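Side-chain contacts in homoprotocatechuate 2,3-dioxygenase (PDB 4Z6M), which catalyses the oxygen-dependent extradiol ring cleavage of homoprotocatechuate, a catechol, at a mononuclear iron(II) centre: residues 257-260 and 264-267; 21-26 and 210-215; 13-18 and 171-176. The protein carries 1 engineered substitution. All coordinates share one frame; numbering follows the deposited sequence.

Interaction 1 (257-260 and 264-267). With FE2 (Fe (II) ion), chain E.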
ATOM      1  N   TYR A 257      -8.879  -5.327 -16.114  1.00  7.02           N
ATOM      2  CA  TYR A 257      -9.835  -4.991 -17.173  1.00  6.52           C
ATOM      3  C   TYR A 257     -11.265  -5.280 -16.719  1.00  7.18           C
ATOM      4  O   TYR A 257     -11.560  -6.376 -16.246  1.00  7.31           O
ATOM      5  CB  TYR A 257      -9.559  -5.777 -18.461  1.00  7.23           C
ATOM      6  CG  TYR A 257      -8.183  -5.525 -19.031  1.00  6.65           C
ATOM      7  CD1 TYR A 257      -7.914  -4.454 -19.884  1.00  6.81           C
ATOM      8  CD2 TYR A 257      -7.118  -6.360 -18.677  1.00  7.58           C
ATOM      9  CE1 TYR A 257      -6.649  -4.247 -20.398  1.00  7.25           C
ATOM     10  CE2 TYR A 257      -5.869  -6.148 -19.173  1.00  7.09           C
ATOM     11  CZ  TYR A 257      -5.634  -5.096 -20.029  1.00  7.33           C
ATOM     12  OH  TYR A 257      -4.371  -4.930 -20.492  1.00  9.00           O
ATOM     13  N   ILE A 258     -12.137  -4.287 -16.884  1.00  6.72           N
ATOM     14  CA  ILE A 258     -13.526  -4.394 -16.532  1.00  7.37           C
ATOM     15  C   ILE A 258     -14.376  -3.971 -17.732  1.00  7.47           C
ATOM     16  O   ILE A 258     -13.878  -3.344 -18.683  1.00  8.03           O
ATOM     17  CB  ILE A 258     -13.862  -3.576 -15.258  1.00  7.83           C
ATOM     18  CG1 ILE A 258     -13.613  -2.095 -15.485  1.00  8.39           C
ATOM     19  CG2 ILE A 258     -13.049  -4.107 -14.072  1.00  8.30           C
ATOM     20  CD1 ILE A 258     -13.865  -1.218 -14.284  1.00  8.98           C
ATOM     21  N   LEU A 259     -15.658  -4.293 -17.658  1.00  7.83           N
ATOM     22  CA  LEU A 259     -16.588  -4.047 -18.771  1.00  8.26           C
ATOM     23  C   LEU A 259     -17.722  -3.122 -18.340  1.00  8.31           C
ATOM     24  O   LEU A 259     -18.406  -3.417 -17.386  1.00  9.66           O
ATOM     25  CB  LEU A 259     -17.171  -5.360 -19.303  1.00  9.15           C
ATOM     26  CG  LEU A 259     -16.137  -6.371 -19.784  1.00 10.86           C
ATOM     27  CD1 LEU A 259     -16.821  -7.677 -20.066  1.00 14.07           C
ATOM     28  CD2 LEU A 259     -15.361  -5.877 -20.991  1.00 11.72           C
ATOM     29  N   ASP A 260     -17.942  -2.052 -19.094  1.00  8.58           N
ATOM     30  CA  ASP A 260     -19.055  -1.124 -18.820  1.00  8.24           C
ATOM     31  C   ASP A 260     -20.384  -1.729 -19.309  1.00  8.78           C
ATOM     32  O   ASP A 260     -20.391  -2.832 -19.866  1.00  9.03           O
ATOM     33  CB  ASP A 260     -18.734   0.288 -19.346  1.00  8.64           C
ATOM     34  CG  ASP A 260     -19.228   0.569 -20.769  1.00  8.09           C
ATOM     35  OD1 ASP A 260     -19.643  -0.371 -21.484  1.00  9.57           O
ATOM     36  OD2 ASP A 260     -19.191   1.770 -21.160  1.00  9.93           O
ATOM     37  N   HIS A 264     -18.068  -1.806 -23.374  1.00  9.27           N
ATOM     38  CA  HIS A 264     -16.812  -1.070 -23.561  1.00  9.02           C
ATOM     39  C   HIS A 264     -15.848  -1.500 -22.448  1.00  8.44           C
ATOM     40  O   HIS A 264     -16.207  -1.510 -21.275  1.00 10.07           O
ATOM     41  CB  HIS A 264     -16.963   0.433 -23.523  1.00  8.91           C
ATOM     42  CG  HIS A 264     -17.871   0.995 -24.563  1.00  9.54           C
ATOM     43  ND1 HIS A 264     -17.739   0.737 -25.914  1.00 10.92           N
ATOM     44  CD2 HIS A 264     -18.911   1.843 -24.438  1.00  9.19           C
ATOM     45  CE1 HIS A 264     -18.668   1.417 -26.572  1.00 11.03           C
ATOM     46  NE2 HIS A 264     -19.378   2.110 -25.694  1.00  9.83           N
ATOM     47  N   ARG A 265     -14.622  -1.847 -22.831  1.00  8.29           N
ATOM     48  CA  ARG A 265     -13.602  -2.297 -21.885  1.00  7.68           C
ATOM     49  C   ARG A 265     -12.799  -1.136 -21.351  1.00  7.63           C
ATOM     50  O   ARG A 265     -12.307  -0.290 -22.105  1.00  7.54           O
ATOM     51  CB  ARG A 265     -12.704  -3.293 -22.607  1.00  7.61           C
ATOM     52  CG  ARG A 265     -11.578  -3.873 -21.773  1.00  7.73           C
ATOM     53  CD  ARG A 265     -10.662  -4.765 -22.591  1.00  7.80           C
ATOM     54  NE  ARG A 265     -11.287  -6.011 -23.033  1.00  7.96           N
ATOM     55  CZ  ARG A 265     -11.691  -6.294 -24.274  1.00  8.30           C
ATOM     56  NH1 ARG A 265     -11.613  -5.402 -25.254  1.00  8.26           N
ATOM     57  NH2 ARG A 265     -12.179  -7.507 -24.528  1.00  9.35           N
ATOM     58  N   ILE A 266     -12.668  -1.118 -20.025  1.00  8.61           N
ATOM     59  CA  ILE A 266     -11.865  -0.118 -19.333  1.00  7.45           C
ATOM     60  C   ILE A 266     -10.728  -0.859 -18.628  1.00  6.99           C
ATOM     61  O   ILE A 266     -10.971  -1.852 -17.925  1.00  7.63           O
ATOM     62  CB  ILE A 266     -12.700   0.655 -18.295  1.00  8.49           C
ATOM     63  CG1 ILE A 266     -13.921   1.293 -18.991  1.00  8.93           C
ATOM     64  CG2 ILE A 266     -11.854   1.697 -17.590  1.00  9.32           C
ATOM     65  CD1 ILE A 266     -13.604   2.334 -20.031  1.00  9.99           C
ATOM     66  N   GLU A 267      -9.504  -0.386 -18.837  1.00  6.69           N
ATOM     67  CA  GLU A 267      -8.351  -0.863 -18.081  1.00  6.57           C
ATOM     68  C   GLU A 267      -8.082   0.123 -16.949  1.00  6.33           C
ATOM     69  O   GLU A 267      -8.151   1.347 -17.135  1.00  7.10           O
ATOM     70  CB  GLU A 267      -7.120  -0.972 -18.975  1.00  6.81           C
ATOM     71  CG  GLU A 267      -5.928  -1.621 -18.306  1.00  6.86           C
ATOM     72  CD  GLU A 267      -4.709  -1.722 -19.178  1.00  7.81           C
ATOM     73  OE1 GLU A 267      -4.747  -1.232 -20.320  1.00  7.66           O
ATOM     74  OE2 GLU A 267      -3.681  -2.281 -18.700  1.00  7.83           O
TER
HETATM   75 FE   FE2 E 401      -3.689  -1.152 -22.083  1.00  7.97          FE
HETATM   76  O   HOH W   1      -1.962  -1.470 -20.830  1.00  9.11           O
HETATM   77  O   HOH W   2      -2.527  -1.009 -23.897  1.00  7.24           O
HETATM   78  O   HOH W   3      -3.574  -3.342 -22.352  1.00 10.35           O
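The Tyr257 ring lies alongside Glu267, both side chains running the same way, with ring and carboxylate planes 31° apart. CE1 of Tyr257 sits 3.4 Å from Glu267 CD, while Arg265 CD reaches CD1 of the same ring obliquely at 3.9 Å; water 3 lies at the ring edge, in its plane. At the turn end the His264 ring offers its CD2 edge to Asp260 OD2, 3.3 Å away in the ring plane. Asp260 OD2 has its hydrogen bond elsewhere, with the Tyr35 hydroxyl, while His264 ND1 bonds to Ser309 OG and NE2 to Val24 O, which ties the turn to helix 28-38, strand 15-25 and Ser309.

Both pairs sit on one antiparallel hairpin, Tyr257 and Glu267 as a non-hydrogen-bonded pair. Ile258 and Ile266 form its hydrogen-bonded pair through two nearly straight bonds, and Asp260 N to His264 O (2.8 Å) closes the turn; a weak bond joins His264 N to Asp260 OD1.

Glu267 CG is anti to the backbone N (chi1 -173°) and the chain is extended beyond it, which carries OE1 to 2.1 Å from the iron. His155 and His214 complete the two-histidine, one-carboxylate facial triad. OE2 bonds to His248 and takes a weak bond from water 1. Glu267 binds through OE1 alone; the three water-held sites are probably where substrate and oxygen enter, and the His248 bond probably helps hold the carboxylate's turn.

Interaction 2 (21-26 and 210-215). With FE2 (Fe (II) ion), chain E.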
ATOM      1  N   ALA A  21     -11.725  10.313 -24.475  1.00  8.03           N
ATOM      2  CA  ALA A  21     -12.519   9.569 -25.449  1.00  8.82           C
ATOM      3  C   ALA A  21     -13.978   9.984 -25.336  1.00  8.95           C
ATOM      4  O   ALA A  21     -14.470  10.250 -24.251  1.00  9.63           O
ATOM      5  CB  ALA A  21     -12.392   8.071 -25.265  1.00 11.00           C
ATOM      6  N   GLU A  22     -14.666   9.973 -26.477  1.00  8.87           N
ATOM      7  CA  GLU A  22     -16.126  10.090 -26.525  1.00  8.90           C
ATOM      8  C   GLU A  22     -16.685   8.718 -26.902  1.00  9.24           C
ATOM      9  O   GLU A  22     -16.389   8.203 -27.995  1.00  9.69           O
ATOM     10  CB  GLU A  22     -16.558  11.153 -27.551  1.00 10.67           C
ATOM     11  CG  GLU A  22     -18.065  11.347 -27.543  1.00 10.38           C
ATOM     12  CD  GLU A  22     -18.587  12.384 -28.517  1.00 10.84           C
ATOM     13  OE1 GLU A  22     -17.811  12.920 -29.350  1.00 12.27           O
ATOM     14  OE2 GLU A  22     -19.804  12.702 -28.404  1.00 12.89           O
ATOM     15  N   LEU A  23     -17.416   8.115 -25.968  1.00  8.53           N
ATOM     16  CA  LEU A  23     -18.084   6.840 -26.143  1.00  9.21           C
ATOM     17  C   LEU A  23     -19.573   7.054 -26.298  1.00  8.50           C
ATOM     18  O   LEU A  23     -20.186   7.741 -25.484  1.00 10.03           O
ATOM     19  CB  LEU A  23     -17.828   5.920 -24.947  1.00 10.11           C
ATOM     20  CG  LEU A  23     -16.370   5.551 -24.653  1.00 11.33           C
ATOM     21  CD1 LEU A  23     -16.320   4.698 -23.394  1.00 11.83           C
ATOM     22  CD2 LEU A  23     -15.710   4.820 -25.807  1.00 14.02           C
ATOM     23  N   VAL A  24     -20.163   6.397 -27.299  1.00  9.22           N
ATOM     24  CA  VAL A  24     -21.610   6.315 -27.395  1.00  9.46           C
ATOM     25  C   VAL A  24     -22.072   5.167 -26.530  1.00  9.45           C
ATOM     26  O   VAL A  24     -21.513   4.061 -26.568  1.00 10.63           O
ATOM     27  CB  VAL A  24     -22.094   6.159 -28.852  1.00  9.72           C
ATOM     28  CG1 VAL A  24     -23.607   6.051 -28.894  1.00 11.00           C
ATOM     29  CG2 VAL A  24     -21.621   7.348 -29.684  1.00 12.42           C
ATOM     30  N   VAL A  25     -23.075   5.458 -25.714  1.00  9.75           N
ATOM     31  CA  VAL A  25     -23.688   4.504 -24.782  1.00  9.69           C
ATOM     32  C   VAL A  25     -25.191   4.450 -25.027  1.00 10.92           C
ATOM     33  O   VAL A  25     -25.763   5.411 -25.519  1.00 11.94           O
ATOM     34  CB  VAL A  25     -23.390   4.872 -23.312  1.00 10.92           C
ATOM     35  CG1 VAL A  25     -21.886   4.903 -23.089  1.00 11.42           C
ATOM     36  CG2 VAL A  25     -24.040   6.202 -22.919  1.00 12.19           C
ATOM     37  N   THR A  26     -25.828   3.327 -24.695  1.00 10.52           N
ATOM     38  CA  THR A  26     -27.235   3.125 -25.053  1.00 12.71           C
ATOM     39  C   THR A  26     -28.213   3.559 -23.967  1.00 13.12           C
ATOM     40  O   THR A  26     -29.354   3.918 -24.274  1.00 16.71           O
ATOM     41  CB  THR A  26     -27.540   1.658 -25.435  1.00 13.25           C
ATOM     42  OG1 THR A  26     -27.170   0.768 -24.376  1.00 13.92           O
ATOM     43  CG2 THR A  26     -26.834   1.304 -26.758  1.00 14.80           C
ATOM     44  N   PRO A 210     -11.338  -1.545 -37.913  1.00 10.81           N
ATOM     45  CA  PRO A 210     -11.085  -0.854 -36.651  1.00 10.69           C
ATOM     46  C   PRO A 210     -12.084  -1.202 -35.537  1.00 10.26           C
ATOM     47  O   PRO A 210     -13.304  -1.154 -35.742  1.00 10.90           O
ATOM     48  CB  PRO A 210     -11.204   0.610 -37.044  1.00 11.06           C
ATOM     49  CG  PRO A 210     -12.216   0.626 -38.181  1.00 11.39           C
ATOM     50  CD  PRO A 210     -11.824  -0.614 -38.959  1.00 11.85           C
ATOM     51  N   ARG A 211     -11.569  -1.504 -34.347  1.00  9.73           N
ATOM     52  CA  ARG A 211     -12.365  -1.577 -33.145  1.00  9.43           C
ATOM     53  C   ARG A 211     -11.537  -0.968 -32.022  1.00  9.07           C
ATOM     54  O   ARG A 211     -10.303  -0.965 -32.087  1.00  9.54           O
ATOM     55  CB  ARG A 211     -12.759  -3.006 -32.803  1.00 10.39           C
ATOM     56  CG  ARG A 211     -13.808  -3.615 -33.729  1.00 11.52           C
ATOM     57  CD  ARG A 211     -14.189  -5.015 -33.290  1.00 12.80           C
ATOM     58  NE  ARG A 211     -13.047  -5.871 -33.515  1.00 15.29           N
ATOM     59  CZ  ARG A 211     -12.795  -7.012 -32.896  1.00 13.74           C
ATOM     60  NH1 ARG A 211     -13.637  -7.508 -32.003  1.00 15.36           N
ATOM     61  NH2 ARG A 211     -11.673  -7.657 -33.193  1.00 17.30           N
ATOM     62  N   LEU A 212     -12.216  -0.466 -30.995  1.00  9.43           N
ATOM     63  CA  LEU A 212     -11.539   0.061 -29.827  1.00  8.74           C
ATOM     64  C   LEU A 212     -11.402  -1.045 -28.814  1.00  8.21           C
ATOM     65  O   LEU A 212     -12.394  -1.604 -28.335  1.00  9.35           O
ATOM     66  CB  LEU A 212     -12.306   1.250 -29.218  1.00  9.79           C
ATOM     67  CG  LEU A 212     -11.767   1.772 -27.874  1.00 11.17           C
ATOM     68  CD1 LEU A 212     -10.478   2.503 -28.132  1.00 12.39           C
ATOM     69  CD2 LEU A 212     -12.805   2.633 -27.166  1.00 13.18           C
ATOM     70  N   HIS A 213     -10.159  -1.364 -28.446  1.00  7.93           N
ATOM     71  CA  HIS A 213      -9.956  -2.404 -27.459  1.00  8.16           C
ATOM     72  C   HIS A 213     -10.274  -1.919 -26.040  1.00  7.45           C
ATOM     73  O   HIS A 213     -11.074  -2.538 -25.338  1.00  7.90           O
ATOM     74  CB  HIS A 213      -8.547  -2.989 -27.512  1.00  8.53           C
ATOM     75  CG  HIS A 213      -8.451  -4.296 -26.809  1.00  7.85           C
ATOM     76  ND1 HIS A 213      -8.398  -4.404 -25.438  1.00  8.49           N
ATOM     77  CD2 HIS A 213      -8.482  -5.570 -27.285  1.00  8.91           C
ATOM     78  CE1 HIS A 213      -8.397  -5.673 -25.099  1.00  8.07           C
ATOM     79  NE2 HIS A 213      -8.433  -6.402 -26.202  1.00  9.38           N
ATOM     80  N   HIS A 214      -9.664  -0.807 -25.629  1.00  7.14           N
ATOM     81  CA  HIS A 214      -9.968  -0.229 -24.308  1.00  6.99           C
ATOM     82  C   HIS A 214      -9.532   1.193 -24.183  1.00  6.68           C
ATOM     83  O   HIS A 214      -8.767   1.701 -25.014  1.00  7.30           O
ATOM     84  CB  HIS A 214      -9.365  -1.064 -23.173  1.00  6.97           C
ATOM     85  CG  HIS A 214      -7.881  -1.279 -23.246  1.00  6.89           C
ATOM     86  ND1 HIS A 214      -7.318  -2.383 -23.849  1.00  7.28           N
ATOM     87  CD2 HIS A 214      -6.854  -0.590 -22.708  1.00  6.99           C
ATOM     88  CE1 HIS A 214      -5.999  -2.348 -23.686  1.00  7.82           C
ATOM     89  NE2 HIS A 214      -5.696  -1.251 -23.024  1.00  7.06           N
ATOM     90  N   VAL A 215     -10.046   1.834 -23.122  1.00  7.03           N
ATOM     91  CA  VAL A 215      -9.521   3.084 -22.600  1.00  7.15           C
ATOM     92  C   VAL A 215      -8.965   2.747 -21.225  1.00  7.27           C
ATOM     93  O   VAL A 215      -9.611   2.023 -20.469  1.00  7.67           O
ATOM     94  CB  VAL A 215     -10.666   4.120 -22.465  1.00  8.68           C
ATOM     95  CG1 VAL A 215     -10.144   5.423 -21.894  1.00 10.27           C
ATOM     96  CG2 VAL A 215     -11.339   4.344 -23.806  1.00  9.68           C
TER
HETATM   97 FE   FE2 E 401      -3.689  -1.152 -22.083  1.00  7.97          FE
HETATM   98  O   HOH W   1      -1.962  -1.470 -20.830  1.00  9.11           O
HETATM   99  O   HOH W   2      -2.527  -1.009 -23.897  1.00  7.24           O
HETATM  100  O   HOH W   3      -3.574  -3.342 -22.352  1.00 10.35           O
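Leu212 and Leu23 meet where the two glyoxalase-type beta sheets of this extradiol dioxygenase approach each other, Leu212 on strand 211-218 and Leu23 on strand 15-25. From CB, which points toward the other strand, Leu212 runs to CG, still 5.4 Å from Leu23 CD2. There the chain forks: CD1 turns away from Leu23, and CD2 closes to 3.9 Å from Leu23 CD2. The side chains cross at about a right angle and touch through one methyl each, and Leu74 of strand 73-81 touches both. Further along, Ala21 CB rests on Val215 CG2 at 4.1 Å, and Leu153 packs on Val215 as well. The contact is apolar and buried.

Between Leu212 and Val215 a classic beta bulge sets His213 and His214 together opposite Asn157 of strand 152-160. His214 CG stands between the backbone N and carbonyl carbon (chi1 57°), sending the ring toward the metal. His214 ND1 donates a 2.8 Å bond to His213 ND1, which accepts in the plane of the His214 ring, while His214 ND1 stands 21° out of the His213 ring plane. His213 NE2 in turn bonds to Trp304 O. This second-shell pairing probably helps fix the rotation of the ligand ring, whose NE2 lies 2.2 Å from the iron.

Interaction 3 (13-18 and 171-176)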
ATOM      1  N   PRO A  13       1.551  17.225 -36.549  1.00 13.82           N
ATOM      2  CA  PRO A  13       1.219  18.030 -35.381  1.00 13.28           C
ATOM      3  C   PRO A  13       1.987  17.506 -34.176  1.00 13.57           C
ATOM      4  O   PRO A  13       2.226  16.310 -34.083  1.00 13.65           O
ATOM      5  CB  PRO A  13      -0.282  17.769 -35.190  1.00 13.06           C
ATOM      6  CG  PRO A  13      -0.475  16.399 -35.744  1.00 13.56           C
ATOM      7  CD  PRO A  13       0.412  16.388 -36.962  1.00 13.81           C
ATOM      8  N   ASP A  14       2.379  18.405 -33.281  1.00 12.66           N
ATOM      9  CA  ASP A  14       3.052  18.065 -32.034  1.00 12.53           C
ATOM     10  C   ASP A  14       1.992  17.613 -31.061  1.00 11.71           C
ATOM     11  O   ASP A  14       1.299  18.439 -30.446  1.00 11.37           O
ATOM     12  CB  ASP A  14       3.837  19.273 -31.503  1.00 13.67           C
ATOM     13  CG  ASP A  14       4.603  18.968 -30.232  1.00 13.54           C
ATOM     14  OD1 ASP A  14       4.371  17.876 -29.665  1.00 14.78           O
ATOM     15  OD2 ASP A  14       5.406  19.826 -29.777  1.00 17.26           O
ATOM     16  N   ILE A  15       1.894  16.303 -30.887  1.00  9.39           N
ATOM     17  CA  ILE A  15       0.908  15.706 -29.998  1.00  9.11           C
ATOM     18  C   ILE A  15       1.491  15.632 -28.582  1.00  8.71           C
ATOM     19  O   ILE A  15       2.589  15.098 -28.374  1.00  9.01           O
ATOM     20  CB  ILE A  15       0.501  14.312 -30.488  1.00  9.24           C
ATOM     21  CG1 ILE A  15      -0.188  14.400 -31.865  1.00 11.03           C
ATOM     22  CG2 ILE A  15      -0.370  13.599 -29.461  1.00  9.11           C
ATOM     23  CD1 ILE A  15      -0.120  13.096 -32.648  1.00 12.02           C
ATOM     24  N   LEU A  16       0.732  16.126 -27.607  1.00  8.64           N
ATOM     25  CA  LEU A  16       1.143  16.043 -26.202  1.00  8.23           C
ATOM     26  C   LEU A  16       0.870  14.679 -25.566  1.00  7.55           C
ATOM     27  O   LEU A  16       1.730  14.128 -24.866  1.00  9.18           O
ATOM     28  CB  LEU A  16       0.422  17.113 -25.397  1.00  8.34           C
ATOM     29  CG  LEU A  16       0.662  18.570 -25.770  1.00  8.82           C
ATOM     30  CD1 LEU A  16      -0.364  19.451 -25.064  1.00 10.06           C
ATOM     31  CD2 LEU A  16       2.100  18.957 -25.413  1.00 10.17           C
ATOM     32  N   ARG A  17      -0.349  14.179 -25.739  1.00  7.91           N
ATOM     33  CA  ARG A  17      -0.861  13.065 -24.940  1.00  7.90           C
ATOM     34  C   ARG A  17      -2.239  12.704 -25.419  1.00  7.93           C
ATOM     35  O   ARG A  17      -2.943  13.536 -26.008  1.00  8.63           O
ATOM     36  CB  ARG A  17      -0.949  13.397 -23.443  1.00  7.91           C
ATOM     37  CG  ARG A  17      -1.765  14.651 -23.132  1.00  8.39           C
ATOM     38  CD  ARG A  17      -2.171  14.670 -21.677  1.00  8.55           C
ATOM     39  NE  ARG A  17      -2.842  15.900 -21.261  1.00  7.90           N
ATOM     40  CZ  ARG A  17      -3.817  15.954 -20.354  1.00  9.02           C
ATOM     41  NH1 ARG A  17      -4.324  17.125 -19.994  1.00  9.33           N
ATOM     42  NH2 ARG A  17      -4.278  14.852 -19.793  1.00  9.59           N
ATOM     43  N   CYS A  18      -2.659  11.493 -25.094  1.00  7.49           N
ATOM     44  CA  CYS A  18      -4.081  11.195 -25.072  1.00  8.62           C
ATOM     45  C   CYS A  18      -4.791  12.107 -24.084  1.00  8.48           C
ATOM     46  O   CYS A  18      -4.240  12.473 -23.045  1.00  9.37           O
ATOM     47  CB  CYS A  18      -4.345   9.736 -24.741  1.00  9.80           C
ATOM     48  SG  CYS A  18      -3.850   9.199 -23.105  1.00 11.11           S
ATOM     49  N   GLU A 171       4.316   6.067 -36.145  1.00 11.67           N
ATOM     50  CA  GLU A 171       5.663   6.605 -36.000  1.00 12.08           C
ATOM     51  C   GLU A 171       5.872   7.883 -36.797  1.00 12.22           C
ATOM     52  O   GLU A 171       6.476   8.843 -36.303  1.00 13.39           O
ATOM     53  CB  GLU A 171       6.704   5.550 -36.390  1.00 13.95           C
ATOM     54  CG  GLU A 171       6.825   4.420 -35.386  1.00 15.64           C
ATOM     55  CD  GLU A 171       7.775   3.340 -35.860  1.00 18.22           C
ATOM     56  OE1 GLU A 171       7.800   3.031 -37.076  1.00 20.40           O
ATOM     57  OE2 GLU A 171       8.511   2.827 -35.022  1.00 21.03           O
ATOM     58  N   ASP A 172       5.353   7.905 -38.019  1.00 12.27           N
ATOM     59  CA  ASP A 172       5.457   9.110 -38.846  1.00 13.20           C
ATOM     60  C   ASP A 172       4.735  10.265 -38.165  1.00 13.70           C
ATOM     61  O   ASP A 172       5.150  11.414 -38.236  1.00 15.85           O
ATOM     62  CB  ASP A 172       4.844   8.854 -40.232  1.00 15.59           C
ATOM     63  CG  ASP A 172       5.739   7.998 -41.137  1.00 16.47           C
ATOM     64  OD1 ASP A 172       6.938   7.847 -40.868  1.00 20.33           O
ATOM     65  OD2 ASP A 172       5.218   7.488 -42.147  1.00 19.48           O
ATOM     66  N   LEU A 173       3.646   9.935 -37.486  1.00 12.69           N
ATOM     67  CA  LEU A 173       2.862  10.923 -36.747  1.00 13.19           C
ATOM     68  C   LEU A 173       3.533  11.414 -35.465  1.00 13.37           C
ATOM     69  O   LEU A 173       3.069  12.378 -34.844  1.00 15.10           O
ATOM     70  CB  LEU A 173       1.495  10.315 -36.455  1.00 14.10           C
ATOM     71  CG  LEU A 173       0.377  11.136 -35.839  1.00 14.79           C
ATOM     72  CD1 LEU A 173       0.067  12.352 -36.704  1.00 15.43           C
ATOM     73  CD2 LEU A 173      -0.823  10.232 -35.654  1.00 14.98           C
ATOM     74  N   GLY A 174       4.617  10.742 -35.072  1.00 12.67           N
ATOM     75  CA  GLY A 174       5.479  11.163 -33.974  1.00 12.81           C
ATOM     76  C   GLY A 174       5.431  10.257 -32.754  1.00 11.16           C
ATOM     77  O   GLY A 174       6.174  10.475 -31.790  1.00 11.37           O
ATOM     78  N   PHE A 175       4.584   9.232 -32.762  1.00  9.71           N
ATOM     79  CA  PHE A 175       4.574   8.280 -31.630  1.00 10.16           C
ATOM     80  C   PHE A 175       5.839   7.429 -31.684  1.00 10.52           C
ATOM     81  O   PHE A 175       6.310   7.094 -32.770  1.00 12.99           O
ATOM     82  CB  PHE A 175       3.349   7.374 -31.669  1.00 10.66           C
ATOM     83  CG  PHE A 175       2.048   8.089 -31.383  1.00 10.25           C
ATOM     84  CD1 PHE A 175       1.386   8.780 -32.370  1.00 11.22           C
ATOM     85  CD2 PHE A 175       1.446   7.999 -30.128  1.00  9.26           C
ATOM     86  CE1 PHE A 175       0.185   9.429 -32.098  1.00 10.42           C
ATOM     87  CE2 PHE A 175       0.236   8.623 -29.875  1.00 11.26           C
ATOM     88  CZ  PHE A 175      -0.393   9.339 -30.864  1.00 11.04           C
ATOM     89  N   ARG A 176       6.393   7.112 -30.521  1.00 10.33           N
ATOM     90  CA  ARG A 176       7.611   6.314 -30.429  1.00 10.46           C
ATOM     91  C   ARG A 176       7.269   4.960 -29.814  1.00  9.17           C
ATOM     92  O   ARG A 176       6.656   4.885 -28.740  1.00  9.62           O
ATOM     93  CB  ARG A 176       8.638   7.054 -29.551  1.00 14.85           C
ATOM     94  CG  ARG A 176       8.927   8.508 -29.983  1.00 21.78           C
ATOM     95  CD  ARG A 176       8.399   9.565 -28.984  1.00 29.06           C
ATOM     96  NE  ARG A 176       8.915  10.927 -29.226  1.00 38.09           N
ATOM     97  CZ  ARG A 176       8.561  12.029 -28.543  1.00 35.89           C
ATOM     98  NH1 ARG A 176       7.661  11.983 -27.554  1.00 38.07           N
ATOM     99  NH2 ARG A 176       9.110  13.203 -28.857  1.00 42.21           N
TER
HETATM  100  O   HOH W   4       3.524  14.296 -32.928  1.00 14.19           O
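Leu173 and Phe175, which pack on Pro13 and Ile15, flank Gly174, where a positive phi of 112° and the 2.9 Å bond from Gly174 N to Glu171 O belong to the Schellman motif that ends helix 163-172. This turn leads into strand 176-182 and lies against the start of strand 15-25, so it joins the second glyoxalase-type module to the first strand of the other.

Ile15 carries the contact. Its CG1 lies beside the backbone N, anti to the carbonyl carbon (chi1 -63°), and an extended chi2 of 157° brings CD1 against Leu173 and Phe175 at once: CD1 is 3.8 Å from Leu173 CG and 3.7 Å from Phe175 CE1, approaching the ring obliquely. Both side chains cross that of Ile15 at about a right angle. Leu173 CD1 also reaches back to Pro13 CD at 4.1 Å, and Tyr93 and Tyr94 of helix 84-96 also pack on Leu173.

Arg195 bonds to both Ile15 O and Gly174 O and forms a salt bridge with Asp14, clasping the two segments together. Arg17 forms salt bridges with Glu58 and with Asp277 of a second subunit. Water 4 bridges the two backbones, donating to Pro13 O and to Leu173 O, each 2.7 Å away.

Overall arrangement
Interactions 2 and 3 share strand 15-25: residues 13-18 meet the turn that follows helix 163-172, and residues 21-26 meet strand 211-218, their centres about 21 Å apart. Through these two contacts the N-terminal strand is held to the second half at two places; their segments alternate along the chain. Interaction 1 comes later in sequence, on the hairpin of strands 254-259 and 265-270. It lies about 10 Å from interaction 2, centre to centre, in the same sheet of the second module, where strands 265-270 and 211-218 are neighbours. Glu267 and His214, on these neighbouring strands, bind the same iron. Interaction 3, centred about 25 Å from interaction 1, lies on the opposite side of the chain's centre.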